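Local coordinates for putative uncharacterized protein TTHB164 (Thermus thermophilus HB8, PDB 2ZOP) that probably serves as a subunit of the Cmr ribonucleoprotein complex, part of a CRISPR adaptive immune system against mobile genetic elements, at residues Gly26-Arg40 with Leu98-Ile112. Sequence-based numbering, arbitrary orientation.
Sequences GEYRDMALKLPVLVR and LAAAEWFKRFAQALI
Ala32 and Ala108 meet methyl to methyl, CB to CB 3.9 Å, where helix segments 26-40 and 98-111 of the all-alpha Cmr5 fold, running roughly antiparallel, approach to 7.9 Å between axes. Alanine suits this place: its short side chain lets the backbones come close, and Ala101 does the same further along, its CB against Pro36 CG (3.9 Å). Pro36 is a knob in the hole formed by Leu98, Ala101, Glu102 and Lys105; it has no N-H to give to Ala32 O, and the N of Val37 also makes no bond to the turn before, so the helix is kinked here. The released Ala32 O is not wasted, since a water donates to it and to Ala101 O, its oxygen 2.8 Å from Ala101 O, bridging the two helix backbones. Also on the buried side, the Tyr28 hydroxyl lies at the edge of the Phe104 ring, OH to CE1 3.4 Å, while hydrogen-bonding Asp65; helices 4-19 and 57-69 cover Phe104.

The other flank is polar and more exposed, built from long, flexible side chains. Arg40 NH1 forms a salt bridge with Glu102 OE1 (3.0 Å), guanidinium and carboxylate nearly coplanar, and the bend of Glu102 at chi2 (-66°) folds its carboxylate back over Pro36. At the opposite end, Arg29 reaches out extended, one guanidinium face covered by Leu33 CD1, and its NH2 donates to Gln109 OE1 at 2.8 Å, the N-H...O angle bent to 145°.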
ATOM      1  N   GLY A  26      29.921  -0.046   2.673  1.00 18.45           N
ATOM      2  CA  GLY A  26      29.054   1.082   2.951  1.00 18.86           C
ATOM      3  C   GLY A  26      27.855   1.102   2.014  1.00 19.01           C
ATOM      4  O   GLY A  26      26.753   1.487   2.401  1.00 20.13           O
ATOM      5  N   GLU A  27      28.064   0.676   0.777  1.00 17.86           N
ATOM      6  CA  GLU A  27      26.988   0.644  -0.206  1.00 21.69           C
ATOM      7  C   GLU A  27      26.070  -0.538   0.099  1.00 20.69           C
ATOM      8  O   GLU A  27      24.854  -0.482  -0.133  1.00 20.19           O
ATOM      9  CB  GLU A  27      27.579   0.524  -1.617  1.00 22.27           C
ATOM     10  CG  GLU A  27      28.601   1.628  -1.921  1.00 25.61           C
ATOM     11  CD  GLU A  27      29.282   1.477  -3.277  1.00 33.18           C
ATOM     12  OE1 GLU A  27      29.509   0.331  -3.724  1.00 33.07           O
ATOM     13  OE2 GLU A  27      29.612   2.514  -3.892  1.00 33.57           O
ATOM     14  N   TYR A  28      26.674  -1.602   0.619  1.00 16.64           N
ATOM     15  CA  TYR A  28      25.957  -2.813   0.995  1.00 17.70           C
ATOM     16  C   TYR A  28      24.977  -2.484   2.117  1.00 17.44           C
ATOM     17  O   TYR A  28      23.826  -2.933   2.111  1.00 15.17           O
ATOM     18  CB  TYR A  28      26.944  -3.868   1.490  1.00 17.19           C
ATOM     19  CG  TYR A  28      26.333  -5.229   1.738  1.00 17.14           C
ATOM     20  CD1 TYR A  28      26.228  -6.165   0.711  1.00 15.01           C
ATOM     21  CD2 TYR A  28      25.888  -5.589   3.007  1.00 14.84           C
ATOM     22  CE1 TYR A  28      25.699  -7.435   0.948  1.00 19.08           C
ATOM     23  CE2 TYR A  28      25.356  -6.848   3.253  1.00 16.79           C
ATOM     24  CZ  TYR A  28      25.267  -7.765   2.227  1.00 14.83           C
ATOM     25  OH  TYR A  28      24.763  -9.008   2.485  1.00 19.57           O
ATOM     26  N   ARG A  29      25.456  -1.717   3.090  1.00 15.99           N
ATOM     27  CA  ARG A  29      24.644  -1.301   4.227  1.00 18.99           C
ATOM     28  C   ARG A  29      23.524  -0.373   3.759  1.00 19.56           C
ATOM     29  O   ARG A  29      22.385  -0.492   4.217  1.00 17.36           O
ATOM     30  CB  ARG A  29      25.521  -0.579   5.270  1.00 19.66           C
ATOM     31  CG  ARG A  29      24.737   0.245   6.300  1.00 20.27           C
ATOM     32  CD  ARG A  29      25.638   0.777   7.425  1.00 23.96           C
ATOM     33  NE  ARG A  29      24.878   1.547   8.411  1.00 29.06           N
ATOM     34  CZ  ARG A  29      24.498   2.807   8.234  1.00 30.54           C
ATOM     35  NH1 ARG A  29      24.817   3.442   7.116  1.00 27.31           N
ATOM     36  NH2 ARG A  29      23.784   3.428   9.163  1.00 31.97           N
ATOM     37  N   ASP A  30      23.851   0.551   2.851  1.00 16.88           N
ATOM     38  CA  ASP A  30      22.847   1.480   2.344  1.00 19.70           C
ATOM     39  C   ASP A  30      21.674   0.702   1.762  1.00 18.23           C
ATOM     40  O   ASP A  30      20.511   1.008   2.048  1.00 14.56           O
ATOM     41  CB  ASP A  30      23.425   2.396   1.258  1.00 19.71           C
ATOM     42  CG  ASP A  30      24.385   3.420   1.818  1.00 25.98           C
ATOM     43  OD1 ASP A  30      24.222   3.797   2.997  1.00 23.39           O
ATOM     44  OD2 ASP A  30      25.289   3.859   1.079  1.00 29.54           O
HETATM   45  N   MSE A  31      21.986  -0.307   0.950  1.00 13.61           N
HETATM   46  CA  MSE A  31      20.945  -1.120   0.342  1.00 18.14           C
HETATM   47  C   MSE A  31      20.183  -1.952   1.368  1.00 16.65           C
HETATM   48  O   MSE A  31      18.975  -2.132   1.249  1.00 15.71           O
HETATM   49  CB  MSE A  31      21.535  -2.029  -0.737  1.00 20.02           C
HETATM   50  CG  MSE A  31      21.351  -1.446  -2.124  1.00 31.89           C
HETATM   51 SE   MSE A  31      19.587  -1.752  -2.915  1.00 34.69          SE
HETATM   52  CE  MSE A  31      18.378  -1.233  -1.515  1.00 27.41           C
ATOM     53  N   ALA A  32      20.899  -2.458   2.366  1.00 15.21           N
ATOM     54  CA  ALA A  32      20.286  -3.257   3.420  1.00 15.80           C
ATOM     55  C   ALA A  32      19.275  -2.414   4.194  1.00 15.97           C
ATOM     56  O   ALA A  32      18.194  -2.892   4.542  1.00 17.15           O
ATOM     57  CB  ALA A  32      21.364  -3.791   4.378  1.00 12.30           C
ATOM     58  N   LEU A  33      19.626  -1.158   4.460  1.00 16.46           N
ATOM     59  CA  LEU A  33      18.740  -0.267   5.211  1.00 18.74           C
ATOM     60  C   LEU A  33      17.535   0.214   4.404  1.00 17.49           C
ATOM     61  O   LEU A  33      16.482   0.490   4.960  1.00 17.58           O
ATOM     62  CB  LEU A  33      19.516   0.951   5.738  1.00 22.83           C
ATOM     63  CG  LEU A  33      20.656   0.671   6.727  1.00 28.74           C
ATOM     64  CD1 LEU A  33      21.104   1.972   7.381  1.00 31.79           C
ATOM     65  CD2 LEU A  33      20.190  -0.304   7.784  1.00 31.85           C
ATOM     66  N   LYS A  34      17.697   0.295   3.091  1.00 15.52           N
ATOM     67  CA  LYS A  34      16.636   0.753   2.209  1.00 15.76           C
ATOM     68  C   LYS A  34      15.637  -0.330   1.783  1.00 16.63           C
ATOM     69  O   LYS A  34      14.449  -0.047   1.609  1.00 15.57           O
ATOM     70  CB  LYS A  34      17.263   1.394   0.957  1.00 20.01           C
ATOM     71  CG  LYS A  34      16.275   1.769  -0.157  1.00 23.74           C
ATOM     72  CD  LYS A  34      15.324   2.873   0.279  1.00 24.79           C
ATOM     73  CE  LYS A  34      16.035   4.218   0.380  1.00 25.38           C
ATOM     74  NZ  LYS A  34      15.131   5.279   0.892  1.00 23.24           N
ATOM     75  N   LEU A  35      16.100  -1.569   1.639  1.00 16.64           N
ATOM     76  CA  LEU A  35      15.220  -2.632   1.172  1.00 16.76           C
ATOM     77  C   LEU A  35      13.889  -2.845   1.907  1.00 15.72           C
ATOM     78  O   LEU A  35      12.840  -2.932   1.267  1.00 12.56           O
ATOM     79  CB  LEU A  35      15.977  -3.955   1.085  1.00 13.41           C
ATOM     80  CG  LEU A  35      15.179  -5.081   0.417  1.00 17.38           C
ATOM     81  CD1 LEU A  35      14.687  -4.625  -0.960  1.00 11.02           C
ATOM     82  CD2 LEU A  35      16.059  -6.337   0.300  1.00 14.93           C
ATOM     83  N   PRO A  36      13.906  -2.924   3.244  1.00 16.89           N
ATOM     84  CA  PRO A  36      12.616  -3.133   3.911  1.00 16.49           C
ATOM     85  C   PRO A  36      11.607  -2.064   3.504  1.00 17.39           C
ATOM     86  O   PRO A  36      10.438  -2.361   3.251  1.00 17.36           O
ATOM     87  CB  PRO A  36      12.979  -3.064   5.396  1.00 18.93           C
ATOM     88  CG  PRO A  36      14.386  -3.621   5.412  1.00 16.46           C
ATOM     89  CD  PRO A  36      15.005  -2.893   4.227  1.00 16.45           C
ATOM     90  N   VAL A  37      12.080  -0.824   3.431  1.00 17.30           N
ATOM     91  CA  VAL A  37      11.238   0.305   3.056  1.00 21.43           C
ATOM     92  C   VAL A  37      10.647   0.117   1.655  1.00 21.78           C
ATOM     93  O   VAL A  37       9.449   0.333   1.443  1.00 18.55           O
ATOM     94  CB  VAL A  37      12.050   1.630   3.109  1.00 23.39           C
ATOM     95  CG1 VAL A  37      11.234   2.778   2.566  1.00 26.54           C
ATOM     96  CG2 VAL A  37      12.472   1.912   4.542  1.00 28.05           C
ATOM     97  N   LEU A  38      11.477  -0.281   0.697  1.00 17.86           N
ATOM     98  CA  LEU A  38      10.979  -0.488  -0.661  1.00 19.40           C
ATOM     99  C   LEU A  38       9.954  -1.612  -0.732  1.00 15.63           C
ATOM    100  O   LEU A  38       8.965  -1.506  -1.451  1.00 16.71           O
ATOM    101  CB  LEU A  38      12.122  -0.804  -1.623  1.00 16.69           C
ATOM    102  CG  LEU A  38      13.137   0.310  -1.842  1.00 17.95           C
ATOM    103  CD1 LEU A  38      14.163  -0.162  -2.861  1.00 19.19           C
ATOM    104  CD2 LEU A  38      12.427   1.578  -2.337  1.00 16.75           C
ATOM    105  N   VAL A  39      10.191  -2.698  -0.009  1.00 15.89           N
ATOM    106  CA  VAL A  39       9.241  -3.807  -0.039  1.00 15.75           C
ATOM    107  C   VAL A  39       7.887  -3.335   0.493  1.00 16.95           C
ATOM    108  O   VAL A  39       6.852  -3.614  -0.108  1.00 17.33           O
ATOM    109  CB  VAL A  39       9.749  -5.027   0.793  1.00 14.48           C
ATOM    110  CG1 VAL A  39       8.660  -6.078   0.912  1.00 18.73           C
ATOM    111  CG2 VAL A  39      10.982  -5.652   0.097  1.00 13.95           C
ATOM    112  N   ARG A  40       7.896  -2.601   1.604  1.00 17.01           N
ATOM    113  CA  ARG A  40       6.652  -2.101   2.194  1.00 18.86           C
ATOM    114  C   ARG A  40       5.916  -1.074   1.336  1.00 19.77           C
ATOM    115  O   ARG A  40       4.713  -1.174   1.137  1.00 20.06           O
ATOM    116  CB  ARG A  40       6.919  -1.465   3.567  1.00 23.65           C
ATOM    117  CG  ARG A  40       7.133  -2.446   4.714  1.00 24.51           C
ATOM    118  CD  ARG A  40       7.018  -1.723   6.050  1.00 31.08           C
ATOM    119  NE  ARG A  40       8.049  -0.700   6.208  1.00 35.10           N
ATOM    120  CZ  ARG A  40       9.293  -0.960   6.599  1.00 33.74           C
ATOM    121  NH1 ARG A  40       9.649  -2.207   6.877  1.00 37.33           N
ATOM    122  NH2 ARG A  40      10.182   0.020   6.701  1.00 38.12           N
ATOM    123  N   LEU A  98      10.539  -9.685   3.579  1.00 19.00           N
ATOM    124  CA  LEU A  98      10.580  -8.541   4.494  1.00 18.72           C
ATOM    125  C   LEU A  98      11.253  -8.935   5.817  1.00 18.98           C
ATOM    126  O   LEU A  98      12.065  -8.181   6.354  1.00 20.04           O
ATOM    127  CB  LEU A  98       9.162  -8.011   4.758  1.00 17.92           C
ATOM    128  CG  LEU A  98       9.025  -6.790   5.679  1.00 21.71           C
ATOM    129  CD1 LEU A  98       9.862  -5.653   5.126  1.00 24.25           C
ATOM    130  CD2 LEU A  98       7.561  -6.363   5.789  1.00 24.23           C
ATOM    131  N   ALA A  99      10.931 -10.116   6.340  1.00 17.33           N
ATOM    132  CA  ALA A  99      11.546 -10.565   7.596  1.00 17.89           C
ATOM    133  C   ALA A  99      13.058 -10.763   7.438  1.00 16.80           C
ATOM    134  O   ALA A  99      13.833 -10.352   8.302  1.00 14.56           O
ATOM    135  CB  ALA A  99      10.905 -11.862   8.070  1.00 20.08           C
ATOM    136  N   ALA A 100      13.475 -11.403   6.343  1.00 16.52           N
ATOM    137  CA  ALA A 100      14.900 -11.625   6.084  1.00 14.40           C
ATOM    138  C   ALA A 100      15.592 -10.271   5.891  1.00 17.64           C
ATOM    139  O   ALA A 100      16.672 -10.029   6.427  1.00 20.28           O
ATOM    140  CB  ALA A 100      15.081 -12.504   4.834  1.00 17.46           C
ATOM    141  N   ALA A 101      14.949  -9.381   5.141  1.00 16.06           N
ATOM    142  CA  ALA A 101      15.491  -8.052   4.886  1.00 16.86           C
ATOM    143  C   ALA A 101      15.724  -7.280   6.192  1.00 19.57           C
ATOM    144  O   ALA A 101      16.770  -6.645   6.376  1.00 13.49           O
ATOM    145  CB  ALA A 101      14.543  -7.274   3.979  1.00 19.29           C
ATOM    146  N   GLU A 102      14.754  -7.325   7.102  1.00 17.42           N
ATOM    147  CA  GLU A 102      14.917  -6.629   8.375  1.00 18.75           C
ATOM    148  C   GLU A 102      16.158  -7.120   9.129  1.00 17.10           C
ATOM    149  O   GLU A 102      16.833  -6.335   9.794  1.00 20.52           O
ATOM    150  CB  GLU A 102      13.673  -6.807   9.254  1.00 20.45           C
ATOM    151  CG  GLU A 102      12.441  -6.081   8.738  1.00 26.20           C
ATOM    152  CD  GLU A 102      12.601  -4.569   8.761  1.00 30.00           C
ATOM    153  OE1 GLU A 102      11.609  -3.862   8.481  1.00 31.54           O
ATOM    154  OE2 GLU A 102      13.719  -4.087   9.054  1.00 29.59           O
ATOM    155  N   TRP A 103      16.459  -8.413   9.035  1.00 14.80           N
ATOM    156  CA  TRP A 103      17.639  -8.939   9.717  1.00 15.53           C
ATOM    157  C   TRP A 103      18.913  -8.395   9.079  1.00 15.94           C
ATOM    158  O   TRP A 103      19.851  -8.029   9.779  1.00 15.33           O
ATOM    159  CB  TRP A 103      17.639 -10.476   9.705  1.00 17.05           C
ATOM    160  CG  TRP A 103      16.639 -11.048  10.663  1.00 16.75           C
ATOM    161  CD1 TRP A 103      15.595 -11.868  10.359  1.00 19.94           C
ATOM    162  CD2 TRP A 103      16.558 -10.799  12.077  1.00 18.49           C
ATOM    163  NE1 TRP A 103      14.863 -12.143  11.491  1.00 19.46           N
ATOM    164  CE2 TRP A 103      15.429 -11.501  12.560  1.00 22.50           C
ATOM    165  CE3 TRP A 103      17.325 -10.050  12.980  1.00 19.70           C
ATOM    166  CZ2 TRP A 103      15.046 -11.477  13.910  1.00 20.21           C
ATOM    167  CZ3 TRP A 103      16.947 -10.024  14.325  1.00 20.35           C
ATOM    168  CH2 TRP A 103      15.813 -10.736  14.775  1.00 20.84           C
ATOM    169  N   PHE A 104      18.946  -8.338   7.753  1.00 14.09           N
ATOM    170  CA  PHE A 104      20.108  -7.794   7.055  1.00 16.29           C
ATOM    171  C   PHE A 104      20.295  -6.355   7.525  1.00 17.13           C
ATOM    172  O   PHE A 104      21.417  -5.914   7.803  1.00 13.41           O
ATOM    173  CB  PHE A 104      19.876  -7.804   5.543  1.00 12.81           C
ATOM    174  CG  PHE A 104      20.280  -9.087   4.876  1.00 12.71           C
ATOM    175  CD1 PHE A 104      21.590  -9.271   4.428  1.00 13.66           C
ATOM    176  CD2 PHE A 104      19.363 -10.111   4.698  1.00 12.02           C
ATOM    177  CE1 PHE A 104      21.976 -10.453   3.816  1.00 13.33           C
ATOM    178  CE2 PHE A 104      19.739 -11.303   4.085  1.00 14.40           C
ATOM    179  CZ  PHE A 104      21.050 -11.475   3.642  1.00 15.45           C
ATOM    180  N   LYS A 105      19.183  -5.632   7.610  1.00 15.18           N
ATOM    181  CA  LYS A 105      19.203  -4.244   8.054  1.00 16.38           C
ATOM    182  C   LYS A 105      19.765  -4.113   9.466  1.00 15.22           C
ATOM    183  O   LYS A 105      20.662  -3.308   9.723  1.00 14.24           O
ATOM    184  CB  LYS A 105      17.786  -3.659   8.003  1.00 17.40           C
ATOM    185  CG  LYS A 105      17.673  -2.260   8.598  1.00 20.04           C
ATOM    186  CD  LYS A 105      16.326  -1.632   8.275  1.00 24.08           C
ATOM    187  CE  LYS A 105      16.169  -0.286   8.969  1.00 26.94           C
ATOM    188  NZ  LYS A 105      16.078  -0.465  10.456  1.00 33.14           N
ATOM    189  N   ARG A 106      19.227  -4.908  10.381  1.00 13.13           N
ATOM    190  CA  ARG A 106      19.668  -4.884  11.770  1.00 17.37           C
ATOM    191  C   ARG A 106      21.151  -5.209  11.931  1.00 18.37           C
ATOM    192  O   ARG A 106      21.863  -4.513  12.651  1.00 17.75           O
ATOM    193  CB  ARG A 106      18.821  -5.856  12.595  1.00 16.31           C
ATOM    194  CG  ARG A 106      17.389  -5.367  12.781  1.00 14.99           C
ATOM    195  CD  ARG A 106      16.469  -6.499  13.175  1.00 16.94           C
ATOM    196  NE  ARG A 106      15.068  -6.093  13.141  1.00 21.98           N
ATOM    197  CZ  ARG A 106      14.051  -6.944  13.120  1.00 22.66           C
ATOM    198  NH1 ARG A 106      14.285  -8.251  13.129  1.00 23.96           N
ATOM    199  NH2 ARG A 106      12.803  -6.491  13.069  1.00 22.82           N
ATOM    200  N   PHE A 107      21.619  -6.265  11.272  1.00 19.18           N
ATOM    201  CA  PHE A 107      23.024  -6.618  11.381  1.00 19.85           C
ATOM    202  C   PHE A 107      23.932  -5.644  10.648  1.00 16.95           C
ATOM    203  O   PHE A 107      25.093  -5.495  11.014  1.00 18.07           O
ATOM    204  CB  PHE A 107      23.256  -8.062  10.922  1.00 17.24           C
ATOM    205  CG  PHE A 107      22.861  -9.076  11.957  1.00 21.28           C
ATOM    206  CD1 PHE A 107      23.548  -9.145  13.169  1.00 19.68           C
ATOM    207  CD2 PHE A 107      21.755  -9.898  11.767  1.00 17.55           C
ATOM    208  CE1 PHE A 107      23.134 -10.010  14.180  1.00 18.66           C
ATOM    209  CE2 PHE A 107      21.331 -10.768  12.776  1.00 19.79           C
ATOM    210  CZ  PHE A 107      22.025 -10.819  13.986  1.00 16.95           C
ATOM    211  N   ALA A 108      23.412  -4.972   9.624  1.00 16.95           N
ATOM    212  CA  ALA A 108      24.215  -3.983   8.903  1.00 17.91           C
ATOM    213  C   ALA A 108      24.433  -2.778   9.825  1.00 17.06           C
ATOM    214  O   ALA A 108      25.517  -2.189   9.847  1.00 20.66           O
ATOM    215  CB  ALA A 108      23.509  -3.537   7.613  1.00 15.74           C
ATOM    216  N   GLN A 109      23.400  -2.424  10.584  1.00 17.12           N
ATOM    217  CA  GLN A 109      23.465  -1.296  11.523  1.00 18.92           C
ATOM    218  C   GLN A 109      24.456  -1.565  12.646  1.00 17.50           C
ATOM    219  O   GLN A 109      25.126  -0.660  13.118  1.00 19.07           O
ATOM    220  CB  GLN A 109      22.087  -1.036  12.153  1.00 16.31           C
ATOM    221  CG  GLN A 109      21.098  -0.331  11.253  1.00 25.33           C
ATOM    222  CD  GLN A 109      21.346   1.167  11.170  1.00 26.97           C
ATOM    223  OE1 GLN A 109      22.414   1.607  10.741  1.00 24.13           O
ATOM    224  NE2 GLN A 109      20.355   1.958  11.582  1.00 28.03           N
ATOM    225  N   ALA A 110      24.533  -2.820  13.073  1.00 18.81           N
ATOM    226  CA  ALA A 110      25.428  -3.205  14.154  1.00 22.22           C
ATOM    227  C   ALA A 110      26.858  -3.542  13.734  1.00 23.86           C
ATOM    228  O   ALA A 110      27.789  -3.363  14.520  1.00 22.08           O
ATOM    229  CB  ALA A 110      24.841  -4.392  14.895  1.00 22.12           C
ATOM    230  N   LEU A 111      27.029  -4.016  12.503  1.00 21.67           N
ATOM    231  CA  LEU A 111      28.336  -4.452  12.016  1.00 23.13           C
ATOM    232  C   LEU A 111      29.059  -3.565  11.001  1.00 23.12           C
ATOM    233  O   LEU A 111      30.271  -3.668  10.842  1.00 20.73           O
ATOM    234  CB  LEU A 111      28.203  -5.859  11.428  1.00 22.08           C
ATOM    235  CG  LEU A 111      27.576  -6.920  12.344  1.00 25.63           C
ATOM    236  CD1 LEU A 111      27.454  -8.244  11.597  1.00 23.95           C
ATOM    237  CD2 LEU A 111      28.440  -7.083  13.598  1.00 27.07           C
ATOM    238  N   ILE A 112      28.321  -2.711  10.301  1.00 21.99           N
ATOM    239  CA  ILE A 112      28.931  -1.841   9.304  1.00 24.41           C
ATOM    240  C   ILE A 112      28.731  -0.374   9.679  1.00 25.65           C
ATOM    241  O   ILE A 112      27.606   0.120   9.684  1.00 25.36           O
ATOM    242  CB  ILE A 112      28.316  -2.115   7.907  1.00 21.90           C
ATOM    243  CG1 ILE A 112      28.537  -3.584   7.530  1.00 19.73           C
ATOM    244  CG2 ILE A 112      28.933  -1.199   6.869  1.00 19.94           C
ATOM    245  CD1 ILE A 112      27.921  -3.995   6.209  1.00 22.75           C
TER
HETATM  246  O   HOH W   1      17.700  -5.421   4.029  1.00 14.92           O
HETATM  247  O   HOH W   2      12.620  -1.265   8.648  1.00 30.98           O